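Local coordinates for SusD superfamily protein (Bacteroides vulgatus, PDB 3MYV), which probably binds polysaccharide at the bacterial outer membrane as part of a glycan-uptake system, at residues Asn21-Leu26 and Gly111-Val116; Thr170-Val175 and Ala194-Ile199; Asn188-Arg193 and Asp221-Tyr226; Ala227-Glu232 and Phe244-Phe249; Ser248-Ala253 and Asn329-Leu334. All coordinates share one frame; numbering follows the deposited sequence.

Contact 1: Asn21-Leu26 and Gly111-Val116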
# COMPACT_ATOMS: atom_id res chain seq x y z
N ASN A 21 17.60 -3.38 9.17
CA ASN A 21 17.80 -2.31 8.18
C ASN A 21 17.84 -2.85 6.73
O ASN A 21 17.22 -2.28 5.82
CB ASN A 21 19.07 -1.54 8.52
CG ASN A 21 19.03 -0.12 8.07
OD1 ASN A 21 18.33 0.69 8.65
ND2 ASN A 21 19.77 0.18 7.01
N GLY A 22 18.55 -3.96 6.53
CA GLY A 22 18.67 -4.63 5.22
C GLY A 22 17.33 -5.11 4.64
O GLY A 22 17.14 -5.18 3.42
N LEU A 23 16.40 -5.46 5.51
CA LEU A 23 15.04 -5.80 5.06
C LEU A 23 14.40 -4.60 4.35
O LEU A 23 13.78 -4.76 3.29
CB LEU A 23 14.17 -6.25 6.22
CG LEU A 23 14.62 -7.42 7.11
CD1 LEU A 23 13.61 -7.58 8.27
CD2 LEU A 23 14.79 -8.73 6.32
N TYR A 24 14.59 -3.40 4.89
CA TYR A 24 14.03 -2.21 4.24
C TYR A 24 14.78 -1.84 2.97
O TYR A 24 14.16 -1.41 1.99
CB TYR A 24 13.99 -1.04 5.19
CG TYR A 24 13.09 -1.23 6.37
CD1 TYR A 24 13.54 -1.85 7.53
CD2 TYR A 24 11.77 -0.77 6.34
CE1 TYR A 24 12.72 -1.98 8.65
CE2 TYR A 24 10.94 -0.90 7.43
CZ TYR A 24 11.41 -1.52 8.59
OH TYR A 24 10.61 -1.62 9.69
N ASP A 25 16.11 -2.00 2.97
CA ASP A 25 16.86 -1.86 1.71
C ASP A 25 16.23 -2.73 0.61
O ASP A 25 16.04 -2.27 -0.50
CB ASP A 25 18.35 -2.21 1.87
CG ASP A 25 19.11 -1.22 2.74
OD1 ASP A 25 18.63 -0.10 2.95
OD2 ASP A 25 20.20 -1.59 3.22
N LEU A 26 15.93 -4.00 0.92
CA LEU A 26 15.34 -4.89 -0.07
C LEU A 26 13.95 -4.39 -0.50
O LEU A 26 13.55 -4.48 -1.67
CB LEU A 26 15.23 -6.33 0.50
CG LEU A 26 16.55 -7.05 0.67
CD1 LEU A 26 16.46 -8.29 1.62
CD2 LEU A 26 17.10 -7.43 -0.72
N GLY A 111 10.02 -7.37 17.30
CA GLY A 111 8.68 -6.91 16.91
C GLY A 111 8.65 -6.29 15.53
O GLY A 111 7.72 -6.53 14.72
N GLU A 112 9.67 -5.49 15.24
CA GLU A 112 9.75 -4.78 13.97
C GLU A 112 9.92 -5.78 12.84
O GLU A 112 9.30 -5.65 11.80
CB GLU A 112 10.90 -3.77 13.99
CG GLU A 112 10.98 -2.94 12.72
CD GLU A 112 12.14 -1.96 12.68
OE1 GLU A 112 12.91 -1.85 13.67
OE2 GLU A 112 12.30 -1.29 11.62
N THR A 113 10.77 -6.79 13.05
CA THR A 113 10.95 -7.88 12.09
C THR A 113 9.63 -8.61 11.82
O THR A 113 9.30 -8.93 10.68
CB THR A 113 12.02 -8.87 12.58
OG1 THR A 113 13.26 -8.17 12.80
CG2 THR A 113 12.23 -10.03 11.57
N MSE A 114 8.85 -8.86 12.86
CA MSE A 114 7.55 -9.46 12.69
C MSE A 114 6.62 -8.55 11.91
O MSE A 114 5.79 -9.04 11.14
CB MSE A 114 6.93 -9.84 14.05
CG MSE A 114 7.71 -10.91 14.81
SE MSE A 114 7.11 -11.10 16.66
CE MSE A 114 5.41 -11.86 16.33
N ALA A 115 6.71 -7.23 12.11
CA ALA A 115 5.88 -6.27 11.34
C ALA A 115 6.22 -6.35 9.84
O ALA A 115 5.33 -6.35 8.99
CB ALA A 115 6.08 -4.83 11.89
N VAL A 116 7.52 -6.40 9.52
CA VAL A 116 7.99 -6.61 8.14
C VAL A 116 7.40 -7.90 7.53
O VAL A 116 6.85 -7.90 6.43
CB VAL A 116 9.53 -6.55 8.04
CG1 VAL A 116 9.99 -6.88 6.60
CG2 VAL A 116 10.07 -5.13 8.47
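Glu112 reaches across to Tyr24 with a fully extended side chain. Its CG stands anti to the backbone N (chi1 -177°), which sends the carboxylate out from helix 103-128 toward helix 13-27. The Tyr24 hydroxyl donates to it, OH to OE2 of Glu112 at 2.6 Å, using the anti lone pair of that oxygen, with ring and carboxylate planes turned 54° apart. The same OE2 takes a salt bridge from Arg186, so the buried carboxylate oxygen is gripped by a phenol and a guanidinium together. Tyr24 OH in turn is hydrogen-bonded to the backbone N of Met187. The positive charge of Arg186 would be expected to favour the ionised form of Glu112.

Thr113 comes next and gives only its methyl, CG2 lying 4.3 Å from CD1 of Leu23; its hydroxyl turns back to the carbonyl of Leu109 in its own helix. The axes of segments 21-26 and 111-116 run 21° apart in direction and approach to 10.9 Å, a nearly parallel, side-by-side pairing within the helical, TPR-related part of a SusD fold. A phenylalanine in place of Tyr24 would probably leave OE2 of Glu112 without its hydroxyl donor and the N-H of Met187 without this partner.

Val116 closes the apolar part by dividing its two methyls between neighbours. CG1 meets CD1 of Leu23 at 4.0 Å, whereas CG2 lies 3.9 Å from CZ of the Tyr24 ring, approaching it obliquely. Ile82 of helix 77-94 also packs against Val116.

Contact 2: Thr170-Val175 and Ala194-Ile199. With EDO (1,2-ethanediol), chain I.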
# COMPACT_ATOMS: atom_id res chain seq x y z
N THR A 170 0.49 -12.13 14.22
CA THR A 170 1.86 -11.64 14.15
C THR A 170 1.95 -10.15 14.47
O THR A 170 2.78 -9.71 15.28
CB THR A 170 2.44 -11.93 12.77
OG1 THR A 170 2.48 -13.33 12.59
CG2 THR A 170 3.84 -11.36 12.65
N LEU A 171 1.09 -9.36 13.83
CA LEU A 171 1.13 -7.93 14.01
C LEU A 171 0.60 -7.52 15.40
O LEU A 171 1.17 -6.64 16.01
CB LEU A 171 0.38 -7.27 12.85
CG LEU A 171 0.68 -5.87 12.37
CD1 LEU A 171 2.15 -5.51 12.34
CD2 LEU A 171 -0.01 -5.74 11.01
N GLU A 172 -0.42 -8.21 15.94
CA GLU A 172 -0.89 -7.93 17.29
C GLU A 172 0.27 -8.14 18.30
O GLU A 172 0.50 -7.29 19.16
CB GLU A 172 -2.12 -8.79 17.66
CG GLU A 172 -3.36 -8.42 16.86
CD GLU A 172 -4.52 -9.40 17.06
OE1 GLU A 172 -4.27 -10.56 17.45
OE2 GLU A 172 -5.67 -9.02 16.79
N GLU A 173 1.03 -9.22 18.13
CA GLU A 173 2.19 -9.44 18.99
C GLU A 173 3.31 -8.40 18.75
O GLU A 173 3.88 -7.88 19.71
CB GLU A 173 2.70 -10.87 18.87
CG GLU A 173 3.83 -11.14 19.81
CD GLU A 173 4.39 -12.54 19.74
OE1 GLU A 173 3.80 -13.41 19.05
OE2 GLU A 173 5.43 -12.76 20.39
N ALA A 174 3.60 -8.11 17.49
CA ALA A 174 4.63 -7.13 17.12
C ALA A 174 4.42 -5.79 17.83
O ALA A 174 5.36 -5.20 18.40
CB ALA A 174 4.66 -6.91 15.59
N VAL A 175 3.18 -5.31 17.79
CA VAL A 175 2.81 -4.05 18.41
C VAL A 175 3.20 -4.06 19.88
O VAL A 175 3.70 -3.06 20.39
CB VAL A 175 1.30 -3.73 18.22
CG1 VAL A 175 0.85 -2.57 19.19
CG2 VAL A 175 1.00 -3.35 16.75
N ALA A 194 -1.04 1.26 12.60
CA ALA A 194 -1.75 1.76 11.43
C ALA A 194 -1.96 0.61 10.42
O ALA A 194 -3.06 0.45 9.87
CB ALA A 194 -0.98 2.95 10.79
N LEU A 195 -0.92 -0.20 10.20
CA LEU A 195 -1.00 -1.32 9.27
C LEU A 195 -2.05 -2.35 9.75
O LEU A 195 -2.86 -2.85 8.96
CB LEU A 195 0.38 -1.97 9.09
CG LEU A 195 0.49 -3.19 8.18
CD1 LEU A 195 -0.03 -2.91 6.78
CD2 LEU A 195 1.94 -3.72 8.11
N LEU A 196 -2.02 -2.64 11.04
CA LEU A 196 -2.97 -3.58 11.67
C LEU A 196 -4.42 -3.09 11.52
O LEU A 196 -5.32 -3.90 11.29
CB LEU A 196 -2.63 -3.76 13.15
CG LEU A 196 -3.48 -4.77 13.95
CD1 LEU A 196 -3.48 -6.12 13.24
CD2 LEU A 196 -3.03 -4.91 15.40
N ALA A 197 -4.66 -1.78 11.67
CA ALA A 197 -6.02 -1.25 11.47
C ALA A 197 -6.45 -1.50 10.02
O ALA A 197 -7.59 -1.89 9.79
CB ALA A 197 -6.11 0.23 11.80
N ARG A 198 -5.54 -1.27 9.07
CA ARG A 198 -5.84 -1.57 7.65
C ARG A 198 -6.19 -3.03 7.46
O ARG A 198 -7.17 -3.38 6.78
CB ARG A 198 -4.67 -1.15 6.74
CG ARG A 198 -4.84 -1.43 5.27
CD ARG A 198 -3.50 -1.50 4.58
NE ARG A 198 -2.89 -0.17 4.45
CZ ARG A 198 -1.70 0.06 3.90
NH1 ARG A 198 -0.96 -0.96 3.45
NH2 ARG A 198 -1.24 1.30 3.82
N ILE A 199 -5.36 -3.91 8.04
CA ILE A 199 -5.54 -5.34 7.84
C ILE A 199 -6.85 -5.81 8.48
O ILE A 199 -7.58 -6.62 7.88
CB ILE A 199 -4.28 -6.15 8.27
CG1 ILE A 199 -3.13 -5.88 7.27
CG2 ILE A 199 -4.55 -7.68 8.33
CD1 ILE A 199 -1.72 -6.30 7.78
C1 EDO I . 0.68 0.69 -0.51
O1 EDO I . -0.67 0.49 -0.91
C2 EDO I . 0.80 0.67 1.02
O2 EDO I . 0.90 -0.70 1.55
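Arg198 NH1 donates to O2 of a bound 1,2-ethanediol at 2.7 Å, with an N-H...O angle of 147°; the oxygen sits at the edge of the guanidinium, near its plane. The diol, probably from the crystallisation liquor, is also held by Tyr33 and Arg126. A salt bridge from Arg198 NE to Glu336 helps fix the rotation of the guanidinium.

The meeting of the two helices is apolar and centres on Leu171. Its CD2 enters between three residues of helix 189-202: CG of Leu195 lies 3.8 Å from it, CB of Leu196 3.9 Å, and CD1 of Ile199 3.7 Å. Leu171 and Leu196 lie alongside each other, pointing opposite ways. With CG anti to the backbone N (chi1 -177°), Leu196 also brings its CD2 crosswise to CG of Glu172, 3.8 Å away. The Glu172 carboxylate passes on to the hydroxyl of Tyr200.

The short segments run antiparallel at 156°, their axes 10.0 Å apart, as in a helical hairpin of a TPR-like array. Helix 103-128 borders the pair through Met114 and Phe122, helix 206-223 lies against Leu196 through Leu212, and strand 329-333 receives Arg198 NH2 at the carbonyl of Val331.

Contact 3: Asn188-Arg193 and Asp221-Tyr226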
# COMPACT_ATOMS: atom_id res chain seq x y z
N ASN A 188 7.74 1.98 13.15
CA ASN A 188 7.72 1.96 14.61
C ASN A 188 6.34 1.47 15.07
O ASN A 188 5.53 1.05 14.25
CB ASN A 188 8.04 3.34 15.20
CG ASN A 188 6.96 4.39 14.89
OD1 ASN A 188 6.07 4.14 14.10
ND2 ASN A 188 7.06 5.55 15.52
N LYS A 189 6.07 1.54 16.37
CA LYS A 189 4.81 1.01 16.92
C LYS A 189 3.60 1.69 16.29
O LYS A 189 2.60 1.03 15.98
CB LYS A 189 4.79 1.18 18.44
CG LYS A 189 3.64 0.46 19.14
CD LYS A 189 3.79 0.62 20.66
CE LYS A 189 2.58 0.08 21.37
NZ LYS A 189 2.85 -0.12 22.78
N TYR A 190 3.68 2.99 16.05
CA TYR A 190 2.58 3.67 15.38
C TYR A 190 2.28 3.13 13.99
O TYR A 190 1.11 2.92 13.65
CB TYR A 190 2.81 5.17 15.33
CG TYR A 190 2.60 5.89 16.62
CD1 TYR A 190 1.36 6.45 16.94
CD2 TYR A 190 3.66 6.11 17.48
CE1 TYR A 190 1.18 7.15 18.13
CE2 TYR A 190 3.50 6.82 18.65
CZ TYR A 190 2.27 7.33 18.97
OH TYR A 190 2.14 8.03 20.13
N ALA A 191 3.32 2.94 13.18
CA ALA A 191 3.21 2.37 11.86
C ALA A 191 2.57 1.01 11.91
O ALA A 191 1.65 0.67 11.12
CB ALA A 191 4.64 2.25 11.20
N ALA A 192 3.09 0.17 12.80
CA ALA A 192 2.56 -1.19 12.94
C ALA A 192 1.08 -1.23 13.32
O ALA A 192 0.34 -2.08 12.81
CB ALA A 192 3.39 -2.00 14.00
N ARG A 193 0.64 -0.33 14.21
CA ARG A 193 -0.78 -0.22 14.55
C ARG A 193 -1.59 0.31 13.36
O ARG A 193 -2.70 -0.15 13.12
CB ARG A 193 -1.00 0.68 15.78
CG ARG A 193 -0.32 0.14 17.07
CD ARG A 193 -0.30 1.20 18.15
NE ARG A 193 -1.63 1.48 18.67
CZ ARG A 193 -1.98 2.58 19.31
NH1 ARG A 193 -1.12 3.60 19.46
NH2 ARG A 193 -3.20 2.68 19.79
N ASP A 221 -2.73 12.48 18.65
CA ASP A 221 -3.13 13.80 19.14
C ASP A 221 -2.60 14.08 20.54
O ASP A 221 -2.08 15.17 20.80
CB ASP A 221 -4.65 13.91 19.12
CG ASP A 221 -5.18 14.01 17.72
OD1 ASP A 221 -4.38 14.39 16.84
OD2 ASP A 221 -6.37 13.72 17.50
N THR A 222 -2.70 13.11 21.45
CA THR A 222 -2.25 13.30 22.84
C THR A 222 -0.73 13.47 22.92
O THR A 222 -0.22 14.30 23.67
CB THR A 222 -2.66 12.10 23.73
OG1 THR A 222 -4.08 11.97 23.74
CG2 THR A 222 -2.16 12.30 25.16
N SER A 223 -0.01 12.68 22.14
CA SER A 223 1.46 12.76 22.14
C SER A 223 1.99 13.93 21.32
O SER A 223 3.12 14.39 21.55
CB SER A 223 2.03 11.45 21.60
OG SER A 223 1.66 11.27 20.23
N GLY A 224 1.21 14.37 20.34
CA GLY A 224 1.67 15.35 19.35
C GLY A 224 2.65 14.79 18.33
O GLY A 224 3.24 15.53 17.55
N SER A 225 2.78 13.46 18.30
CA SER A 225 3.83 12.84 17.51
C SER A 225 3.52 12.75 16.03
O SER A 225 4.44 12.67 15.21
CB SER A 225 4.18 11.48 18.09
OG SER A 225 4.79 11.67 19.34
N TYR A 226 2.23 12.78 15.69
CA TYR A 226 1.77 12.84 14.31
C TYR A 226 0.57 13.78 14.24
O TYR A 226 -0.15 13.95 15.23
CB TYR A 226 1.40 11.46 13.78
CG TYR A 226 2.53 10.50 13.85
CD1 TYR A 226 3.47 10.39 12.81
CD2 TYR A 226 2.70 9.67 14.98
CE1 TYR A 226 4.51 9.47 12.89
CE2 TYR A 226 3.74 8.77 15.07
CZ TYR A 226 4.65 8.68 14.02
OH TYR A 226 5.68 7.77 14.09
O HOH W 1 5.03 9.24 20.69
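Tyr226 brings one corner of its ring, CE2, over a face of the Tyr190 ring, 3.4 Å above the plane and displaced toward the rim. The closest atom there is Tyr190 CG, 3.5 Å from CE2. Both tyrosines hold CG anti to their own carbonyl carbon, beside the backbone N, and the rings meet obliquely with planes 59° apart.

The Tyr226 hydroxyl continues to Asn188, whose ND2 lies at the edge of the Tyr226 ring and donates to its OH, 3.0 Å away, with the hydroxyl tilted out of the amide plane. Asn188 is the N-cap of helix 189-202: with CG set between the backbone N and carbonyl carbon (chi1 66°), OD1 turns back to accept from Ala191 N at 3.1 Å. One amide thus caps a helix and ties it to the segment that follows helix 206-223, the next helix of the helical array. An alanine here instead of Tyr226 would probably take CE2 from the face of Tyr190 and leave Asn188 ND2 without its phenol acceptor.

Ser223 forms an ST turn, OG accepting from Ser225 N at 3.1 Å, and its OG is also bonded to the carbonyl of Asp219.

Contact 4: Ala227-Glu232 and Phe244-Phe249. With EDO (1,2-ethanediol), chain H.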
# COMPACT_ATOMS: atom_id res chain seq x y z
N ALA A 227 0.41 14.44 13.09
CA ALA A 227 -0.67 15.39 12.87
C ALA A 227 -0.96 15.53 11.39
O ALA A 227 -0.05 15.39 10.54
CB ALA A 227 -0.29 16.76 13.47
N LEU A 228 -2.22 15.84 11.08
CA LEU A 228 -2.66 16.05 9.71
C LEU A 228 -2.06 17.33 9.14
O LEU A 228 -2.00 18.34 9.82
CB LEU A 228 -4.17 16.14 9.64
CG LEU A 228 -4.96 14.89 9.93
CD1 LEU A 228 -6.45 15.21 9.94
CD2 LEU A 228 -4.60 13.79 8.92
N TYR A 229 -1.64 17.29 7.89
CA TYR A 229 -1.24 18.52 7.17
C TYR A 229 -2.42 19.45 7.00
O TYR A 229 -3.44 19.05 6.47
CB TYR A 229 -0.67 18.21 5.76
CG TYR A 229 0.40 17.16 5.80
CD1 TYR A 229 1.52 17.34 6.59
CD2 TYR A 229 0.28 15.98 5.09
CE1 TYR A 229 2.48 16.37 6.69
CE2 TYR A 229 1.27 15.00 5.17
CZ TYR A 229 2.37 15.21 5.98
OH TYR A 229 3.34 14.25 6.14
N PRO A 230 -2.27 20.73 7.41
CA PRO A 230 -3.32 21.72 7.15
C PRO A 230 -3.50 21.97 5.66
O PRO A 230 -2.56 21.75 4.87
CB PRO A 230 -2.79 23.01 7.80
CG PRO A 230 -1.65 22.62 8.61
CD PRO A 230 -1.17 21.27 8.21
N HIS A 231 -4.70 22.43 5.31
CA HIS A 231 -5.09 22.77 3.95
C HIS A 231 -3.97 23.56 3.22
O HIS A 231 -3.54 23.20 2.12
CB HIS A 231 -6.37 23.59 4.01
CG HIS A 231 -6.88 24.03 2.67
ND1 HIS A 231 -7.67 23.24 1.88
CD2 HIS A 231 -6.70 25.19 1.99
CE1 HIS A 231 -7.98 23.89 0.77
NE2 HIS A 231 -7.39 25.07 0.81
N GLU A 232 -3.49 24.62 3.87
CA GLU A 232 -2.53 25.57 3.27
C GLU A 232 -1.13 25.00 3.12
O GLU A 232 -0.32 25.58 2.41
CB GLU A 232 -2.40 26.88 4.06
CG GLU A 232 -3.56 27.26 4.90
CD GLU A 232 -3.63 26.46 6.20
OE1 GLU A 232 -2.72 26.58 7.08
OE2 GLU A 232 -4.61 25.70 6.33
N PHE A 244 9.50 12.66 5.63
CA PHE A 244 9.10 12.19 6.96
C PHE A 244 8.24 13.22 7.66
O PHE A 244 8.48 13.55 8.81
CB PHE A 244 10.35 11.81 7.78
CG PHE A 244 11.30 10.92 7.02
CD1 PHE A 244 10.94 9.60 6.70
CD2 PHE A 244 12.51 11.40 6.57
CE1 PHE A 244 11.80 8.79 5.97
CE2 PHE A 244 13.37 10.59 5.84
CZ PHE A 244 13.02 9.29 5.55
N GLY A 245 7.23 13.75 6.94
CA GLY A 245 6.35 14.75 7.51
C GLY A 245 5.46 14.22 8.63
O GLY A 245 5.44 13.02 8.94
N SER A 246 4.69 15.13 9.23
CA SER A 246 3.90 14.80 10.43
C SER A 246 2.84 13.73 10.25
O SER A 246 2.36 13.19 11.25
CB SER A 246 3.23 16.06 11.01
OG SER A 246 2.22 16.59 10.16
N GLU A 247 2.42 13.43 9.02
CA GLU A 247 1.45 12.34 8.82
C GLU A 247 2.14 10.97 8.65
O GLU A 247 1.49 9.91 8.79
CB GLU A 247 0.58 12.58 7.60
CG GLU A 247 -0.43 13.69 7.76
CD GLU A 247 -1.57 13.61 6.78
OE1 GLU A 247 -1.88 12.51 6.29
OE2 GLU A 247 -2.18 14.66 6.54
N SER A 248 3.42 10.98 8.33
CA SER A 248 4.09 9.78 7.86
C SER A 248 4.51 8.88 9.01
O SER A 248 5.42 9.22 9.78
CB SER A 248 5.33 10.16 7.05
OG SER A 248 5.97 8.98 6.57
N PHE A 249 3.86 7.72 9.11
CA PHE A 249 4.29 6.67 10.06
C PHE A 249 5.46 5.87 9.44
O PHE A 249 6.44 5.49 10.12
CB PHE A 249 3.19 5.66 10.38
CG PHE A 249 1.92 6.24 10.94
CD1 PHE A 249 1.91 6.88 12.17
CD2 PHE A 249 0.70 6.09 10.26
CE1 PHE A 249 0.73 7.41 12.71
CE2 PHE A 249 -0.50 6.58 10.81
CZ PHE A 249 -0.48 7.26 12.03
C1 EDO H . 2.87 12.36 3.20
O1 EDO H . 3.53 12.23 4.46
C2 EDO H . 3.37 13.60 2.46
O2 EDO H . 4.74 13.43 2.13
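Glu247 lies flat beneath Tyr229, and this pair is the tight part of the contact. Its CG sits over one face of the ring, 3.6 Å from the centroid and 21° off the normal, a CH-pi contact, while the carboxylate plane is only 16° from that of the ring. Glu247 OE2 accepts from the backbone N of Tyr229 at 3.0 Å through its anti lone pair. In return the tyrosine hydroxyl accepts from Glu247 N, with N and OH 3.1 Å apart, so the two residues hold each other at both ends. The Glu247 side chain stretches along the ring from its hydroxyl end toward its backbone. On the same packed side CD2 of Leu228 comes within 3.5 Å of Glu247 OE2, and helices 334-348 and 350-367 cover this leucine.

In contrast to buried Glu247, the other side is polar and more open to solvent, with Ala227 exposed and Gly245 and Ser246 partly so. Ser246 OG donates to the carbonyl O of Ala227 at 2.6 Å from well above its plane, and Ala227 N donates to Ser246 O at 3.0 Å. Together with the Glu247-Tyr229 bonds, these two fasten a loop after helix 206-223 to the type I turn Gly245-Ser248 that leads into strand 248-252. The Tyr229 hydroxyl also bonds to O1 of a 1,2-ethanediol at 2.6 Å, probably picked up from the crystallisation liquor.

Salt bridges from Arg366 to OE2 and from Arg333 to OE1, with the Ser335 hydroxyl also on OE1, surround the carboxylate; such a setting would be expected to keep Glu247 ionised.

Contact 5: Ser248-Ala253 and Asn329-Leu334. With EDO (1,2-ethanediol), chain E.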
# COMPACT_ATOMS: atom_id res chain seq x y z
N SER A 248 3.42 10.98 8.33
CA SER A 248 4.09 9.78 7.86
C SER A 248 4.51 8.88 9.01
O SER A 248 5.42 9.22 9.78
CB SER A 248 5.33 10.16 7.05
OG SER A 248 5.97 8.98 6.57
N PHE A 249 3.86 7.72 9.11
CA PHE A 249 4.29 6.67 10.06
C PHE A 249 5.46 5.87 9.44
O PHE A 249 6.44 5.49 10.12
CB PHE A 249 3.19 5.66 10.38
CG PHE A 249 1.92 6.24 10.94
CD1 PHE A 249 1.91 6.88 12.17
CD2 PHE A 249 0.70 6.09 10.26
CE1 PHE A 249 0.73 7.41 12.71
CE2 PHE A 249 -0.50 6.58 10.81
CZ PHE A 249 -0.48 7.26 12.03
N PHE A 250 5.32 5.57 8.15
CA PHE A 250 6.30 4.77 7.42
C PHE A 250 6.39 5.26 6.00
O PHE A 250 5.38 5.25 5.28
CB PHE A 250 5.88 3.28 7.45
CG PHE A 250 6.79 2.35 6.68
CD1 PHE A 250 8.17 2.57 6.62
CD2 PHE A 250 6.26 1.26 6.04
CE1 PHE A 250 9.00 1.71 5.90
CE2 PHE A 250 7.09 0.40 5.32
CZ PHE A 250 8.46 0.65 5.25
N GLU A 251 7.58 5.67 5.57
CA GLU A 251 7.82 5.90 4.14
C GLU A 251 9.17 5.29 3.77
O GLU A 251 10.06 5.21 4.62
CB GLU A 251 7.76 7.38 3.76
CG GLU A 251 8.84 8.25 4.38
CD GLU A 251 8.56 9.73 4.23
OE1 GLU A 251 7.50 10.18 4.72
OE2 GLU A 251 9.40 10.45 3.64
N ILE A 252 9.32 4.91 2.51
CA ILE A 252 10.59 4.35 1.99
C ILE A 252 11.61 5.49 1.80
O ILE A 252 11.34 6.49 1.11
CB ILE A 252 10.36 3.61 0.63
CG1 ILE A 252 9.30 2.52 0.76
CG2 ILE A 252 11.68 3.04 0.06
CD1 ILE A 252 9.67 1.37 1.76
N ALA A 253 12.78 5.34 2.39
CA ALA A 253 13.80 6.38 2.30
C ALA A 253 14.56 6.21 0.97
O ALA A 253 15.14 5.15 0.69
CB ALA A 253 14.77 6.32 3.48
N ASN A 329 8.55 7.09 -0.99
CA ASN A 329 7.19 6.62 -1.21
C ASN A 329 6.55 6.34 0.13
O ASN A 329 7.05 5.53 0.94
CB ASN A 329 7.18 5.35 -2.06
CG ASN A 329 7.80 5.56 -3.44
OD1 ASN A 329 7.74 6.66 -4.01
ND2 ASN A 329 8.39 4.50 -3.97
N VAL A 330 5.48 7.06 0.41
CA VAL A 330 4.69 6.87 1.62
C VAL A 330 4.01 5.51 1.58
O VAL A 330 3.41 5.16 0.57
CB VAL A 330 3.56 7.89 1.72
CG1 VAL A 330 2.59 7.52 2.87
CG2 VAL A 330 4.12 9.25 1.93
N VAL A 331 4.08 4.77 2.69
CA VAL A 331 3.43 3.47 2.83
C VAL A 331 2.27 3.52 3.85
O VAL A 331 1.22 2.94 3.61
CB VAL A 331 4.48 2.42 3.23
CG1 VAL A 331 3.85 1.01 3.44
CG2 VAL A 331 5.61 2.31 2.17
N LEU A 332 2.49 4.19 4.98
CA LEU A 332 1.48 4.37 6.02
C LEU A 332 1.52 5.80 6.53
O LEU A 332 2.53 6.25 7.08
CB LEU A 332 1.76 3.39 7.17
CG LEU A 332 1.71 1.89 6.87
CD1 LEU A 332 2.60 1.11 7.89
CD2 LEU A 332 0.25 1.40 6.90
N ARG A 333 0.41 6.51 6.34
CA ARG A 333 0.27 7.86 6.86
C ARG A 333 -1.05 8.08 7.57
O ARG A 333 -2.03 7.34 7.39
CB ARG A 333 0.50 8.93 5.79
CG ARG A 333 -0.57 9.04 4.71
CD ARG A 333 -0.21 10.16 3.74
NE ARG A 333 -1.15 10.20 2.60
CZ ARG A 333 -2.08 11.13 2.42
NH1 ARG A 333 -2.25 12.11 3.31
NH2 ARG A 333 -2.86 11.09 1.35
N LEU A 334 -1.07 9.11 8.40
CA LEU A 334 -2.22 9.41 9.27
C LEU A 334 -3.59 9.56 8.57
O LEU A 334 -4.58 9.08 9.08
CB LEU A 334 -1.91 10.66 10.12
CG LEU A 334 -2.88 11.05 11.25
CD1 LEU A 334 -3.10 9.87 12.24
CD2 LEU A 334 -2.41 12.32 12.00
C1 EDO E . 3.44 6.75 -2.85
O1 EDO E . 2.59 6.32 -1.77
C2 EDO E . 3.56 8.26 -2.87
O2 EDO E . 4.41 8.70 -1.79
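Phe250 and Leu332 form a hydrogen-bonded pair of a short antiparallel two-stranded sheet that is broken by two classic beta bulges. In the first, Phe249 and Phe250 both face Leu332, so its carbonyl O takes two donors: Phe249 N at 2.8 Å, through a bent bond of 137°, and Phe250 N at 3.1 Å, straighter and in the carbonyl plane. The second mirrors this on the other strand. Phe250 O accepts from Val331 N at 2.9 Å and from Leu332 N at 172°, so two carbonyls satisfy four N-H groups. Beyond them Ile252 N donates to Asn329 O.

The outward edge at Val330 is met by a 1,2-ethanediol, probably from the crystallisation liquor: one oxygen accepts from Val330 N and the other donates to Val330 O, the two ends of one small molecule.

Among side chains, Ser248 OG donates to Glu251 OE1 at 2.7 Å, while Glu251 OE2 receives Asn328 and the backbone N of Phe244. Arg333, on the same face as these two, is paired with Glu394 and Glu390.

Phe250, Leu332 and Ile252, with Asn329, lie on the opposite face, where the Asn329 amide donates to the carbonyl of Tyr33. Phe250 has CG anti to its backbone N (chi1 177°), which lays the ring alongside Val331, at the second bulge, and puts CD2 3.5 Å from CB of that valine. Apart from both faces, at the far end of the sheet, CZ of Phe249 reaches CD1 of Leu334 at 3.7 Å.

Contact 1 lies nearest the N-terminus, followed by contacts 2 and 3, whose segments alternate along the chain and which both use helix 189-202; the centres of 2 and 3 lie about 13 Å apart. Contact 1 touches contact 2 through helices 103-128 and 160-177, centres about 14 Å apart. Contacts 4 and 5 come last and have Ser248 and Phe249 in common; their centres are about 11 Å apart. Phe249 packs on helix 189-202 in contacts 2 and 3, and Arg198 of contact 2 probably bonds to Val331 of contact 5. Tyr24 of contact 1 touches Phe250. The small two-stranded sheet thus packs directly against helix 189-202, tying segments distant in sequence into one body.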